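Local coordinates for protein light Chain (Clostridium botulinum, PDB 6BVD) that probably acts as the zinc-dependent protease of a mosaic botulinum neurotoxin, cutting a SNARE protein of the nerve terminal, at residues V195-D207 and S216-H228. Sequence-based numbering, arbitrary orientation.
Sequences VEFSPEYATAFND and SLFIKDPALILMH
Leu226 CD1 sits over the centre of one face of the Phe197 ring, 4.0 Å from its centroid, in a CH-pi contact, while Ile225 CG2 and the carbonyl oxygen of Pro222 reach the ring edge. The Phe205 ring receives Phe218 CB on one face, displaced toward the rim, and Lys220 CG at its edge; with chi1 of Phe205 at 57°, CG of Phe205 stands between its backbone N and carbonyl carbon, which lays the ring across the neighbouring strand. The Phe205 and Phe218 rings lie within 19° of parallel, yet with centroids 5.9 Å apart they share little face.

Both rings project from one face of the antiparallel hairpin of strands 201-208 and 215-219. Phe205 and Phe218 form a hydrogen-bonded pair, Phe218 N reaching Phe205 O at 2.9 Å, and Asp207 and Ser216 form the next. Beyond these pairs, the extended Lys220 chain runs alongside Thr203, and its NZ donates to Thr203 OG1 at 2.7 Å. Asp221 OD1 caps helix 222-237 by accepting from Ala223 N.

On the opposite sheet face, Ala204 and Ile219 pack against Phe376 and Ile407 of flanking strands. Pro199 leans on helix 83-100, and helix 222-237 carries His228, first histidine of the HExxH motif, which binds zinc together with His232 and with Glu266 from helix 264-270.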
loop_
_atom_site.group_PDB
_atom_site.type_symbol
_atom_site.label_atom_id
_atom_site.label_comp_id
_atom_site.label_asym_id
_atom_site.label_seq_id
_atom_site.Cartn_x
_atom_site.Cartn_y
_atom_site.Cartn_z
ATOM N N VAL A 195 -20.124 14.807 0.306
ATOM C CA VAL A 195 -19.834 14.218 -1.023
ATOM C C VAL A 195 -20.637 12.934 -1.281
ATOM O O VAL A 195 -20.764 12.102 -0.417
ATOM C CB VAL A 195 -18.331 13.897 -1.193
ATOM C CG1 VAL A 195 -18.093 13.073 -2.474
ATOM C CG2 VAL A 195 -17.530 15.189 -1.228
ATOM N N GLU A 196 -21.237 12.800 -2.457
ATOM C CA GLU A 196 -21.767 11.524 -2.899
ATOM C C GLU A 196 -20.735 10.960 -3.858
ATOM O O GLU A 196 -20.448 11.597 -4.886
ATOM C CB GLU A 196 -23.116 11.690 -3.609
ATOM C CG GLU A 196 -24.151 12.386 -2.755
ATOM C CD GLU A 196 -25.325 12.854 -3.588
ATOM O OE1 GLU A 196 -25.805 12.078 -4.447
ATOM O OE2 GLU A 196 -25.712 14.024 -3.431
ATOM N N PHE A 197 -20.154 9.819 -3.510
ATOM C CA PHE A 197 -19.042 9.280 -4.297
ATOM C C PHE A 197 -19.227 7.801 -4.613
ATOM O O PHE A 197 -19.577 6.968 -3.741
ATOM C CB PHE A 197 -17.710 9.484 -3.571
ATOM C CG PHE A 197 -16.524 9.228 -4.457
ATOM C CD1 PHE A 197 -16.225 10.126 -5.470
ATOM C CD2 PHE A 197 -15.760 8.085 -4.320
ATOM C CE1 PHE A 197 -15.156 9.886 -6.326
ATOM C CE2 PHE A 197 -14.672 7.851 -5.168
ATOM C CZ PHE A 197 -14.387 8.735 -6.161
ATOM N N SER A 198 -18.914 7.462 -5.862
ATOM C CA SER A 198 -19.156 6.132 -6.375
ATOM C C SER A 198 -17.882 5.658 -7.102
ATOM O O SER A 198 -17.734 5.913 -8.298
ATOM C CB SER A 198 -20.359 6.159 -7.328
ATOM O OG SER A 198 -20.782 4.883 -7.744
ATOM N N PRO A 199 -16.949 5.005 -6.369
ATOM C CA PRO A 199 -15.633 4.649 -6.946
ATOM C C PRO A 199 -15.645 3.543 -8.005
ATOM O O PRO A 199 -14.703 3.466 -8.814
ATOM C CB PRO A 199 -14.826 4.184 -5.721
ATOM C CG PRO A 199 -15.863 3.662 -4.785
ATOM C CD PRO A 199 -17.064 4.589 -4.954
ATOM N N GLU A 200 -16.650 2.681 -7.993
ATOM C CA GLU A 200 -16.695 1.543 -8.901
ATOM C C GLU A 200 -17.332 1.800 -10.273
ATOM O O GLU A 200 -17.335 0.905 -11.103
ATOM C CB GLU A 200 -17.456 0.393 -8.245
ATOM C CG GLU A 200 -16.767 -0.141 -6.982
ATOM C CD GLU A 200 -17.418 -1.401 -6.470
ATOM O OE1 GLU A 200 -18.526 -1.325 -5.897
ATOM O OE2 GLU A 200 -16.839 -2.475 -6.663
ATOM N N TYR A 201 -17.881 2.986 -10.495
ATOM C CA TYR A 201 -18.512 3.319 -11.793
ATOM C C TYR A 201 -17.828 4.556 -12.363
ATOM O O TYR A 201 -17.723 5.580 -11.695
ATOM C CB TYR A 201 -20.028 3.511 -11.642
ATOM C CG TYR A 201 -20.737 2.207 -11.286
ATOM C CD1 TYR A 201 -21.234 1.359 -12.280
ATOM C CD2 TYR A 201 -20.838 1.791 -9.962
ATOM C CE1 TYR A 201 -21.845 0.156 -11.966
ATOM C CE2 TYR A 201 -21.446 0.590 -9.634
ATOM C CZ TYR A 201 -21.949 -0.218 -10.634
ATOM O OH TYR A 201 -22.548 -1.411 -10.287
ATOM N N ALA A 202 -17.325 4.447 -13.588
ATOM C CA ALA A 202 -16.416 5.442 -14.121
ATOM C C ALA A 202 -16.693 5.680 -15.593
ATOM O O ALA A 202 -17.335 4.864 -16.243
ATOM C CB ALA A 202 -14.992 4.988 -13.940
ATOM N N THR A 203 -16.201 6.799 -16.108
ATOM C CA THR A 203 -16.261 7.036 -17.533
ATOM C C THR A 203 -14.830 7.048 -18.064
ATOM O O THR A 203 -13.877 7.101 -17.287
ATOM C CB THR A 203 -16.981 8.361 -17.876
ATOM O OG1 THR A 203 -16.349 9.455 -17.186
ATOM C CG2 THR A 203 -18.453 8.295 -17.471
ATOM N N ALA A 204 -14.706 6.985 -19.382
ATOM C CA ALA A 204 -13.426 7.066 -20.088
ATOM C C ALA A 204 -13.378 8.349 -20.916
ATOM O O ALA A 204 -14.419 8.981 -21.159
ATOM C CB ALA A 204 -13.240 5.851 -20.995
ATOM N N PHE A 205 -12.177 8.744 -21.340
ATOM C CA PHE A 205 -12.031 9.911 -22.205
ATOM C C PHE A 205 -11.237 9.515 -23.450
ATOM O O PHE A 205 -10.621 8.457 -23.454
ATOM C CB PHE A 205 -11.342 11.052 -21.457
ATOM C CG PHE A 205 -9.988 10.681 -20.884
ATOM C CD1 PHE A 205 -8.819 10.880 -21.624
ATOM C CD2 PHE A 205 -9.891 10.129 -19.621
ATOM C CE1 PHE A 205 -7.584 10.532 -21.094
ATOM C CE2 PHE A 205 -8.649 9.763 -19.096
ATOM C CZ PHE A 205 -7.505 9.980 -19.831
ATOM N N ASN A 206 -11.207 10.370 -24.475
ATOM C CA ASN A 206 -10.491 10.051 -25.711
ATOM C C ASN A 206 -9.204 10.864 -25.840
ATOM O O ASN A 206 -9.118 11.993 -25.371
ATOM C CB ASN A 206 -11.398 10.297 -26.932
ATOM C CG ASN A 206 -10.745 9.891 -28.241
ATOM O OD1 ASN A 206 -10.184 10.724 -28.955
ATOM N ND2 ASN A 206 -10.820 8.606 -28.563
ATOM N N ASP A 207 -8.195 10.279 -26.479
ATOM C CA ASP A 207 -6.970 10.997 -26.787
ATOM C C ASP A 207 -6.296 10.348 -27.988
ATOM O O ASP A 207 -6.406 9.144 -28.202
ATOM C CB ASP A 207 -5.988 11.020 -25.614
ATOM C CG ASP A 207 -4.770 11.901 -25.903
ATOM O OD1 ASP A 207 -4.923 12.906 -26.634
ATOM O OD2 ASP A 207 -3.643 11.560 -25.466
ATOM N N SER A 216 -7.747 6.490 -28.934
ATOM C CA SER A 216 -7.901 5.412 -27.988
ATOM C C SER A 216 -8.671 5.958 -26.793
ATOM O O SER A 216 -8.575 7.142 -26.498
ATOM C CB SER A 216 -6.528 4.893 -27.567
ATOM O OG SER A 216 -5.853 4.309 -28.658
ATOM N N LEU A 217 -9.401 5.089 -26.102
ATOM C CA LEU A 217 -10.114 5.451 -24.878
ATOM C C LEU A 217 -9.270 5.088 -23.642
ATOM O O LEU A 217 -8.583 4.066 -23.629
ATOM C CB LEU A 217 -11.464 4.745 -24.802
ATOM C CG LEU A 217 -12.555 5.266 -25.751
ATOM C CD1 LEU A 217 -13.863 4.490 -25.559
ATOM C CD2 LEU A 217 -12.769 6.764 -25.552
ATOM N N PHE A 218 -9.321 5.943 -22.624
ATOM C CA PHE A 218 -8.595 5.731 -21.378
ATOM C C PHE A 218 -9.555 5.803 -20.189
ATOM O O PHE A 218 -10.330 6.738 -20.082
ATOM C CB PHE A 218 -7.476 6.765 -21.233
ATOM C CG PHE A 218 -6.356 6.597 -22.237
ATOM C CD1 PHE A 218 -6.481 7.137 -23.512
ATOM C CD2 PHE A 218 -5.187 5.916 -21.911
ATOM C CE1 PHE A 218 -5.453 6.992 -24.473
ATOM C CE2 PHE A 218 -4.142 5.784 -22.846
ATOM C CZ PHE A 218 -4.286 6.317 -24.142
ATOM N N ILE A 219 -9.531 4.798 -19.318
ATOM C CA ILE A 219 -10.412 4.820 -18.158
ATOM C C ILE A 219 -9.806 5.771 -17.098
ATOM O O ILE A 219 -8.580 5.918 -16.974
ATOM C CB ILE A 219 -10.647 3.388 -17.584
ATOM C CG1 ILE A 219 -11.833 3.363 -16.597
ATOM C CG2 ILE A 219 -9.385 2.825 -16.960
ATOM C CD1 ILE A 219 -13.191 3.546 -17.268
ATOM N N LYS A 220 -10.673 6.437 -16.354
ATOM C CA LYS A 220 -10.246 7.397 -15.359
ATOM C C LYS A 220 -9.856 6.663 -14.072
ATOM O O LYS A 220 -10.487 5.673 -13.716
ATOM C CB LYS A 220 -11.373 8.429 -15.100
ATOM C CG LYS A 220 -11.629 9.318 -16.352
ATOM C CD LYS A 220 -12.971 10.035 -16.273
ATOM C CE LYS A 220 -13.155 10.802 -17.590
ATOM N NZ LYS A 220 -14.534 11.297 -17.767
ATOM N N ASP A 221 -8.805 7.147 -13.413
ATOM C CA ASP A 221 -8.337 6.604 -12.121
ATOM C C ASP A 221 -9.274 7.122 -11.009
ATOM O O ASP A 221 -9.360 8.305 -10.816
ATOM C CB ASP A 221 -6.894 7.029 -11.870
ATOM C CG ASP A 221 -6.286 6.391 -10.610
ATOM O OD1 ASP A 221 -7.001 6.334 -9.581
ATOM O OD2 ASP A 221 -5.112 5.958 -10.657
ATOM N N PRO A 222 -9.978 6.223 -10.298
ATOM C CA PRO A 222 -10.890 6.683 -9.224
ATOM C C PRO A 222 -10.232 7.566 -8.172
ATOM O O PRO A 222 -10.945 8.388 -7.607
ATOM C CB PRO A 222 -11.379 5.366 -8.591
ATOM C CG PRO A 222 -11.348 4.389 -9.701
ATOM C CD PRO A 222 -10.074 4.767 -10.506
ATOM N N ALA A 223 -8.920 7.446 -7.931
ATOM C CA ALA A 223 -8.281 8.311 -6.939
ATOM C C ALA A 223 -8.261 9.787 -7.404
ATOM O O ALA A 223 -8.405 10.723 -6.599
ATOM C CB ALA A 223 -6.857 7.821 -6.618
ATOM N N LEU A 224 -8.112 9.995 -8.709
ATOM C CA LEU A 224 -8.116 11.333 -9.266
ATOM C C LEU A 224 -9.553 11.870 -9.257
ATOM O O LEU A 224 -9.762 13.058 -8.963
ATOM C CB LEU A 224 -7.519 11.351 -10.712
ATOM C CG LEU A 224 -7.389 12.765 -11.276
ATOM C CD1 LEU A 224 -6.447 13.599 -10.369
ATOM C CD2 LEU A 224 -6.879 12.778 -12.746
ATOM N N ILE A 225 -10.529 10.987 -9.528
ATOM C CA ILE A 225 -11.938 11.361 -9.457
ATOM C C ILE A 225 -12.286 11.800 -8.011
ATOM O O ILE A 225 -12.964 12.799 -7.836
ATOM C CB ILE A 225 -12.908 10.223 -9.906
ATOM C CG1 ILE A 225 -12.624 9.805 -11.373
ATOM C CG2 ILE A 225 -14.357 10.688 -9.785
ATOM C CD1 ILE A 225 -12.740 10.968 -12.391
ATOM N N LEU A 226 -11.777 11.081 -7.009
ATOM C CA LEU A 226 -12.026 11.475 -5.610
ATOM C C LEU A 226 -11.335 12.817 -5.307
ATOM O O LEU A 226 -11.928 13.738 -4.723
ATOM C CB LEU A 226 -11.553 10.359 -4.675
ATOM C CG LEU A 226 -11.638 10.617 -3.170
ATOM C CD1 LEU A 226 -13.071 11.056 -2.780
ATOM C CD2 LEU A 226 -11.174 9.348 -2.419
ATOM N N MET A 227 -10.092 12.973 -5.758
ATOM C CA MET A 227 -9.393 14.248 -5.560
ATOM C C MET A 227 -10.152 15.467 -6.173
ATOM O O MET A 227 -10.220 16.552 -5.570
ATOM C CB MET A 227 -7.954 14.154 -6.100
ATOM C CG MET A 227 -7.001 13.391 -5.120
ATOM S SD MET A 227 -5.279 13.422 -5.633
ATOM C CE MET A 227 -5.251 12.073 -6.815
ATOM N N HIS A 228 -10.746 15.275 -7.342
ATOM C CA HIS A 228 -11.543 16.306 -7.981
ATOM C C HIS A 228 -12.684 16.740 -7.025
ATOM O O HIS A 228 -12.854 17.905 -6.803
ATOM C CB HIS A 228 -12.098 15.772 -9.302
ATOM C CG HIS A 228 -12.942 16.750 -10.039
ATOM N ND1 HIS A 228 -12.463 17.539 -11.069
ATOM C CD2 HIS A 228 -14.235 17.116 -9.848
ATOM C CE1 HIS A 228 -13.446 18.309 -11.509
ATOM N NE2 HIS A 228 -14.524 18.076 -10.789
#